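Glyoxalase/bleomycin resistance protein/dioxygenase (Vibrio splendidus, PDB 2RK9) is of unestablished function but belongs to the glyoxalase/bleomycin resistance protein/dioxygenase superfamily, whose members include metal-dependent enzymes acting on small molecules and drug-binding resistance proteins. Local coordinates at residues V75-D80 with D126-R131; I82-L87 with K118-Q123. The protein carries 1 engineered substitution. One frame throughout, in Å; residues are numbered along the deposited sequence.

Contact 1: V75-D80 with D126-R131; sequences VNFQWD and DGYLFR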
loop_
_atom_site.group_PDB
_atom_site.type_symbol
_atom_site.label_atom_id
_atom_site.label_comp_id
_atom_site.label_asym_id
_atom_site.label_seq_id
_atom_site.Cartn_x
_atom_site.Cartn_y
_atom_site.Cartn_z
ATOM N N VAL B 75 -0.787 -0.314 -8.872
ATOM C CA VAL B 75 -1.238 -0.173 -7.489
ATOM C C VAL B 75 -2.226 0.969 -7.261
ATOM O O VAL B 75 -2.057 2.079 -7.768
ATOM C CB VAL B 75 -0.055 0.042 -6.523
ATOM C CG1 VAL B 75 -0.530 -0.078 -5.081
ATOM C CG2 VAL B 75 1.021 -0.965 -6.797
ATOM N N ASN B 76 -3.256 0.668 -6.484
ATOM C CA ASN B 76 -4.267 1.641 -6.119
ATOM C C ASN B 76 -4.409 1.479 -4.607
ATOM O O ASN B 76 -4.726 0.394 -4.123
ATOM C CB ASN B 76 -5.588 1.344 -6.833
ATOM C CG ASN B 76 -6.727 2.183 -6.313
ATOM O OD1 ASN B 76 -6.629 3.407 -6.241
ATOM N ND2 ASN B 76 -7.827 1.527 -5.946
ATOM N N PHE B 77 -4.126 2.547 -3.865
ATOM C CA PHE B 77 -4.211 2.514 -2.407
ATOM C C PHE B 77 -5.611 2.895 -1.929
ATOM O O PHE B 77 -5.985 4.059 -2.005
ATOM C CB PHE B 77 -3.195 3.490 -1.801
ATOM C CG PHE B 77 -1.758 3.128 -2.076
ATOM C CD1 PHE B 77 -1.142 2.084 -1.390
ATOM C CD2 PHE B 77 -1.021 3.828 -3.030
ATOM C CE1 PHE B 77 0.186 1.740 -1.646
ATOM C CE2 PHE B 77 0.310 3.491 -3.297
ATOM C CZ PHE B 77 0.913 2.440 -2.599
ATOM N N GLN B 78 -6.384 1.918 -1.459
ATOM C CA GLN B 78 -7.722 2.207 -0.947
ATOM C C GLN B 78 -7.481 2.694 0.471
ATOM O O GLN B 78 -7.203 1.908 1.376
ATOM C CB GLN B 78 -8.599 0.960 -0.942
ATOM C CG GLN B 78 -9.950 1.189 -0.274
ATOM C CD GLN B 78 -10.853 -0.023 -0.356
ATOM O OE1 GLN B 78 -11.418 -0.319 -1.409
ATOM N NE2 GLN B 78 -10.986 -0.744 0.758
ATOM N N TRP B 79 -7.620 4.003 0.646
ATOM C CA TRP B 79 -7.331 4.673 1.902
ATOM C C TRP B 79 -8.544 5.222 2.646
ATOM O O TRP B 79 -9.196 6.154 2.169
ATOM C CB TRP B 79 -6.355 5.805 1.585
ATOM C CG TRP B 79 -5.733 6.459 2.760
ATOM C CD1 TRP B 79 -6.352 7.248 3.678
ATOM C CD2 TRP B 79 -4.352 6.407 3.133
ATOM N NE1 TRP B 79 -5.440 7.698 4.608
ATOM C CE2 TRP B 79 -4.205 7.194 4.295
ATOM C CE3 TRP B 79 -3.223 5.768 2.599
ATOM C CZ2 TRP B 79 -2.976 7.363 4.936
ATOM C CZ3 TRP B 79 -1.997 5.938 3.241
ATOM C CH2 TRP B 79 -1.888 6.728 4.397
ATOM N N ASP B 80 -8.830 4.657 3.819
ATOM C CA ASP B 80 -9.975 5.101 4.616
ATOM C C ASP B 80 -9.737 6.456 5.261
ATOM O O ASP B 80 -8.711 6.675 5.898
ATOM C CB ASP B 80 -10.302 4.102 5.731
ATOM C CG ASP B 80 -10.643 2.727 5.212
ATOM O OD1 ASP B 80 -11.191 2.618 4.095
ATOM O OD2 ASP B 80 -10.375 1.747 5.937
ATOM N N ASP B 126 4.500 11.990 -7.845
ATOM C CA ASP B 126 5.326 10.878 -8.310
ATOM C C ASP B 126 4.576 9.864 -9.166
ATOM O O ASP B 126 5.196 9.005 -9.789
ATOM C CB ASP B 126 5.950 10.172 -7.111
ATOM C CG ASP B 126 6.768 11.113 -6.251
ATOM O OD1 ASP B 126 7.866 11.529 -6.682
ATOM O OD2 ASP B 126 6.304 11.452 -5.144
ATOM N N GLY B 127 3.249 9.965 -9.191
ATOM C CA GLY B 127 2.452 9.052 -9.992
ATOM C C GLY B 127 1.578 8.069 -9.230
ATOM O O GLY B 127 0.751 7.398 -9.838
ATOM N N TYR B 128 1.752 7.979 -7.913
ATOM C CA TYR B 128 0.963 7.050 -7.094
ATOM C C TYR B 128 -0.524 7.392 -7.060
ATOM O O TYR B 128 -0.906 8.554 -6.948
ATOM C CB TYR B 128 1.499 7.018 -5.663
ATOM C CG TYR B 128 2.943 6.599 -5.572
ATOM C CD1 TYR B 128 3.335 5.296 -5.889
ATOM C CD2 TYR B 128 3.925 7.505 -5.171
ATOM C CE1 TYR B 128 4.662 4.912 -5.811
ATOM C CE2 TYR B 128 5.258 7.122 -5.089
ATOM C CZ TYR B 128 5.615 5.828 -5.410
ATOM O OH TYR B 128 6.927 5.445 -5.337
ATOM N N LEU B 129 -1.365 6.367 -7.150
ATOM C CA LEU B 129 -2.802 6.583 -7.126
ATOM C C LEU B 129 -3.405 6.200 -5.784
ATOM O O LEU B 129 -3.208 5.085 -5.303
ATOM C CB LEU B 129 -3.476 5.775 -8.230
ATOM C CG LEU B 129 -3.183 6.236 -9.656
ATOM C CD1 LEU B 129 -3.834 5.264 -10.628
ATOM C CD2 LEU B 129 -3.726 7.650 -9.864
ATOM N N PHE B 130 -4.129 7.148 -5.190
ATOM C CA PHE B 130 -4.795 6.951 -3.909
ATOM C C PHE B 130 -6.300 7.056 -4.109
ATOM O O PHE B 130 -6.787 8.004 -4.731
ATOM C CB PHE B 130 -4.367 8.030 -2.905
ATOM C CG PHE B 130 -3.036 7.774 -2.247
ATOM C CD1 PHE B 130 -2.969 7.455 -0.895
ATOM C CD2 PHE B 130 -1.855 7.877 -2.969
ATOM C CE1 PHE B 130 -1.740 7.241 -0.269
ATOM C CE2 PHE B 130 -0.629 7.664 -2.359
ATOM C CZ PHE B 130 -0.566 7.346 -1.004
ATOM N N ARG B 131 -7.034 6.080 -3.593
ATOM C CA ARG B 131 -8.486 6.109 -3.679
ATOM C C ARG B 131 -8.964 6.318 -2.250
ATOM O O ARG B 131 -9.013 5.375 -1.461
ATOM C CB ARG B 131 -9.038 4.787 -4.214
ATOM C CG ARG B 131 -10.549 4.790 -4.394
ATOM C CD ARG B 131 -11.130 3.405 -4.185
ATOM N NE ARG B 131 -10.542 2.383 -5.056
ATOM C CZ ARG B 131 -10.976 2.101 -6.280
ATOM N NH1 ARG B 131 -12.002 2.767 -6.792
ATOM N NH2 ARG B 131 -10.402 1.133 -6.986
HETATM O O HOH W 1 -0.065 3.896 -7.402
#
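F77 and F130 pair on parallel strands, and F77 bonds to the residues before and after F130, the parallel pattern. F77 N donates to L129 O at 3.1 Å, almost straight at 177°, and R131 N donates to F77 O at 2.8 Å. The ladder runs on with W79 N reaching R131 O at 2.9 Å. Near the start of both strands water 1 accepts from L129 N (2.8 Å) and lies 2.7 Å from V75 O, bridging them. On one face of the sheet three aromatic rings cluster. CD2 of F77 lies over a face of the F130 ring, 3.9 Å from F130 CE2 and toward the rim, with the planes 37° apart. W79 meets that ring at its edge, CE3 coming 3.5 Å from F130 CE1. On the other face the N76 amide and the R131 guanidinium cross nearly at right angles, their planes 79° apart; R131 NH2 forms a salt bridge with E10. Parallel pairing of these central strands amid antiparallel neighbours is consistent with the paired beta-alpha-beta-beta-beta fold of this superfamily. Strand 7-12 flanks 75-80, strand 115-123 flanks 129-135, and Y128 OH bonds Y12 O of the second subunit.

Contact 2: I82-L87 with K118-Q123; sequences IDIEPL and KQFMVQ. Engineered in segment 118-123: M121 (natural residue Ile).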
loop_
_atom_site.group_PDB
_atom_site.type_symbol
_atom_site.label_atom_id
_atom_site.label_comp_id
_atom_site.label_asym_id
_atom_site.label_seq_id
_atom_site.Cartn_x
_atom_site.Cartn_y
_atom_site.Cartn_z
ATOM N N ILE B 82 -11.703 9.843 7.532
ATOM C CA ILE B 82 -12.789 10.133 8.469
ATOM C C ILE B 82 -13.835 11.079 7.890
ATOM O O ILE B 82 -15.043 10.861 8.047
ATOM C CB ILE B 82 -12.238 10.773 9.769
ATOM C CG1 ILE B 82 -11.316 9.790 10.486
ATOM C CG2 ILE B 82 -13.379 11.143 10.700
ATOM C CD1 ILE B 82 -10.712 10.334 11.773
ATOM N N ASP B 83 -13.373 12.128 7.216
ATOM C CA ASP B 83 -14.268 13.137 6.649
ATOM C C ASP B 83 -13.797 13.473 5.235
ATOM O O ASP B 83 -13.011 14.397 5.043
ATOM C CB ASP B 83 -14.212 14.394 7.516
ATOM C CG ASP B 83 -15.573 14.968 7.807
ATOM O OD1 ASP B 83 -16.441 14.958 6.906
ATOM O OD2 ASP B 83 -15.767 15.445 8.944
ATOM N N ILE B 84 -14.305 12.737 4.250
ATOM C CA ILE B 84 -13.894 12.916 2.862
ATOM C C ILE B 84 -14.288 14.238 2.196
ATOM O O ILE B 84 -13.568 14.733 1.331
ATOM C CB ILE B 84 -14.386 11.722 2.008
ATOM C CG1 ILE B 84 -13.539 11.601 0.740
ATOM C CG2 ILE B 84 -15.846 11.897 1.648
ATOM C CD1 ILE B 84 -13.797 10.311 -0.037
ATOM N N GLU B 85 -15.411 14.821 2.601
ATOM C CA GLU B 85 -15.855 16.080 2.014
ATOM C C GLU B 85 -14.832 17.213 2.127
ATOM O O GLU B 85 -14.459 17.816 1.118
ATOM C CB GLU B 85 -17.185 16.517 2.637
ATOM C CG GLU B 85 -18.386 15.732 2.138
ATOM C CD GLU B 85 -18.550 15.835 0.641
ATOM O OE1 GLU B 85 -18.212 16.904 0.082
ATOM O OE2 GLU B 85 -19.029 14.862 0.014
ATOM N N PRO B 86 -14.367 17.528 3.351
ATOM C CA PRO B 86 -13.386 18.616 3.433
ATOM C C PRO B 86 -12.070 18.284 2.728
ATOM O O PRO B 86 -11.401 19.164 2.198
ATOM C CB PRO B 86 -13.223 18.832 4.940
ATOM C CG PRO B 86 -13.602 17.509 5.544
ATOM C CD PRO B 86 -14.765 17.069 4.693
ATOM N N LEU B 87 -11.701 17.011 2.727
ATOM C CA LEU B 87 -10.477 16.601 2.048
ATOM C C LEU B 87 -10.612 16.883 0.551
ATOM O O LEU B 87 -9.754 17.529 -0.048
ATOM C CB LEU B 87 -10.221 15.109 2.268
ATOM C CG LEU B 87 -9.100 14.447 1.457
ATOM C CD1 LEU B 87 -7.780 15.168 1.669
ATOM C CD2 LEU B 87 -8.985 12.984 1.890
ATOM N N LYS B 118 -18.360 6.933 -0.043
ATOM C CA LYS B 118 -17.940 8.042 -0.883
ATOM C C LYS B 118 -16.458 7.850 -1.165
ATOM O O LYS B 118 -15.719 7.394 -0.296
ATOM C CB LYS B 118 -18.148 9.376 -0.170
ATOM C CG LYS B 118 -19.596 9.799 -0.017
ATOM C CD LYS B 118 -19.677 11.156 0.665
ATOM C CE LYS B 118 -21.106 11.630 0.762
ATOM N NZ LYS B 118 -21.184 12.997 1.343
ATOM N N GLN B 119 -16.030 8.178 -2.379
ATOM C CA GLN B 119 -14.624 8.052 -2.739
ATOM C C GLN B 119 -14.247 8.929 -3.908
ATOM O O GLN B 119 -15.092 9.328 -4.709
ATOM C CB GLN B 119 -14.267 6.608 -3.117
ATOM C CG GLN B 119 -14.925 6.101 -4.403
ATOM C CD GLN B 119 -14.635 4.619 -4.681
ATOM O OE1 GLN B 119 -15.004 3.739 -3.899
ATOM N NE2 GLN B 119 -13.969 4.347 -5.795
ATOM N N PHE B 120 -12.956 9.219 -3.985
ATOM C CA PHE B 120 -12.395 9.971 -5.089
ATOM C C PHE B 120 -10.955 9.499 -5.199
ATOM O O PHE B 120 -10.414 8.926 -4.257
ATOM C CB PHE B 120 -12.501 11.492 -4.873
ATOM C CG PHE B 120 -11.484 12.078 -3.938
ATOM C CD1 PHE B 120 -10.264 12.544 -4.420
ATOM C CD2 PHE B 120 -11.775 12.242 -2.588
ATOM C CE1 PHE B 120 -9.348 13.171 -3.571
ATOM C CE2 PHE B 120 -10.871 12.864 -1.731
ATOM C CZ PHE B 120 -9.656 13.332 -2.225
HETATM N N MSE B 121 -10.354 9.683 -6.364
HETATM C CA MSE B 121 -8.977 9.255 -6.541
HETATM C C MSE B 121 -8.086 10.413 -6.912
HETATM O O MSE B 121 -8.493 11.320 -7.634
HETATM C CB MSE B 121 -8.873 8.185 -7.625
HETATM C CG MSE B 121 -9.444 6.835 -7.229
HETATM SE SE MSE B 121 -9.337 5.568 -8.666
HETATM C CE MSE B 121 -7.430 5.278 -8.645
ATOM N N VAL B 122 -6.858 10.372 -6.415
ATOM C CA VAL B 122 -5.900 11.422 -6.712
ATOM C C VAL B 122 -4.553 10.811 -7.028
ATOM O O VAL B 122 -4.213 9.744 -6.532
ATOM C CB VAL B 122 -5.739 12.402 -5.521
ATOM C CG1 VAL B 122 -5.100 11.703 -4.341
ATOM C CG2 VAL B 122 -4.911 13.600 -5.941
ATOM N N GLN B 123 -3.798 11.488 -7.878
ATOM C CA GLN B 123 -2.471 11.025 -8.231
ATOM C C GLN B 123 -1.492 12.002 -7.614
ATOM O O GLN B 123 -1.629 13.213 -7.784
ATOM C CB GLN B 123 -2.287 11.010 -9.747
ATOM C CG GLN B 123 -0.873 10.636 -10.157
ATOM C CD GLN B 123 -0.693 10.606 -11.649
ATOM O OE1 GLN B 123 -0.943 11.596 -12.330
ATOM N NE2 GLN B 123 -0.262 9.468 -12.171
#
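I84 and L87, one helical turn apart, both meet the rim of the F120 ring near its plane, so the helix touches this phenylalanine at the edge. I84 slides past F120 in the opposite direction: its CG1 lies in the ring plane, and CD1 stands 3.8 Å from F120 CD2. With CG1 anti to the backbone N (chi1 -158°) and the chain extended beyond it, I84 carries CD1 past the ring to the strand backbone, 3.5 Å from K118 O and 3.6 Å from Q119 CA. Its other branch turns to the lysine, CG2 lying 3.9 Å from K118 CB. L87 arrives crosswise to F120, its branch point CG 3.9 Å from F120 CZ at the far end of the ring. The CD2-CE2-CZ rim thus faces both aliphatic side chains; with CG between its backbone N and carbonyl carbon (chi1 78°), F120 turns this rim to the helix.

At the more open end, K118 runs out past I84, extended beyond CG, and crosses E85 at about a right angle. The E85 chain bends about its CB-CG bond, bringing OE2 to K118 NZ at 3.1 Å in a salt bridge. The ammonium meets this oxygen on its anti side, 28° out of the carboxylate plane. Aliphatic carbons of the lysine thus pack on I84 while the glutamate probably offsets part of its charge.

The contact sets the first turn of helix 84-94 against strand 115-123. F120 is also met edge-to-face by Y88 of the next helical turn and touched by the ring of F132 from strand 129-135; I84 N bonds Q134 OE1 on that strand. On its other flank the strand pairs with 99-108, where L103 touches E85 and S105 touches K118.

In the fold
Contact 1 lies near the centre of the chain and contact 2 farther out, about 12 Å away between centres, though both are largely buried. Contact 1 pairs two strands within the sheet through backbone bonds as well as an aromatic cluster, whereas contact 2 lays a helix on the sheet through side-chain packing, with a salt bridge at its more open margin. Chain and sheet connect them: strand 75-80 leads into helix 84-94, and strand 115-123 turns back into 129-135, its neighbour in the sheet. F130 O probably accepts a hydrogen bond from V122 N across that seam. F132, which meets W79 edge-to-face and also touches F120, links the aromatic groups of both.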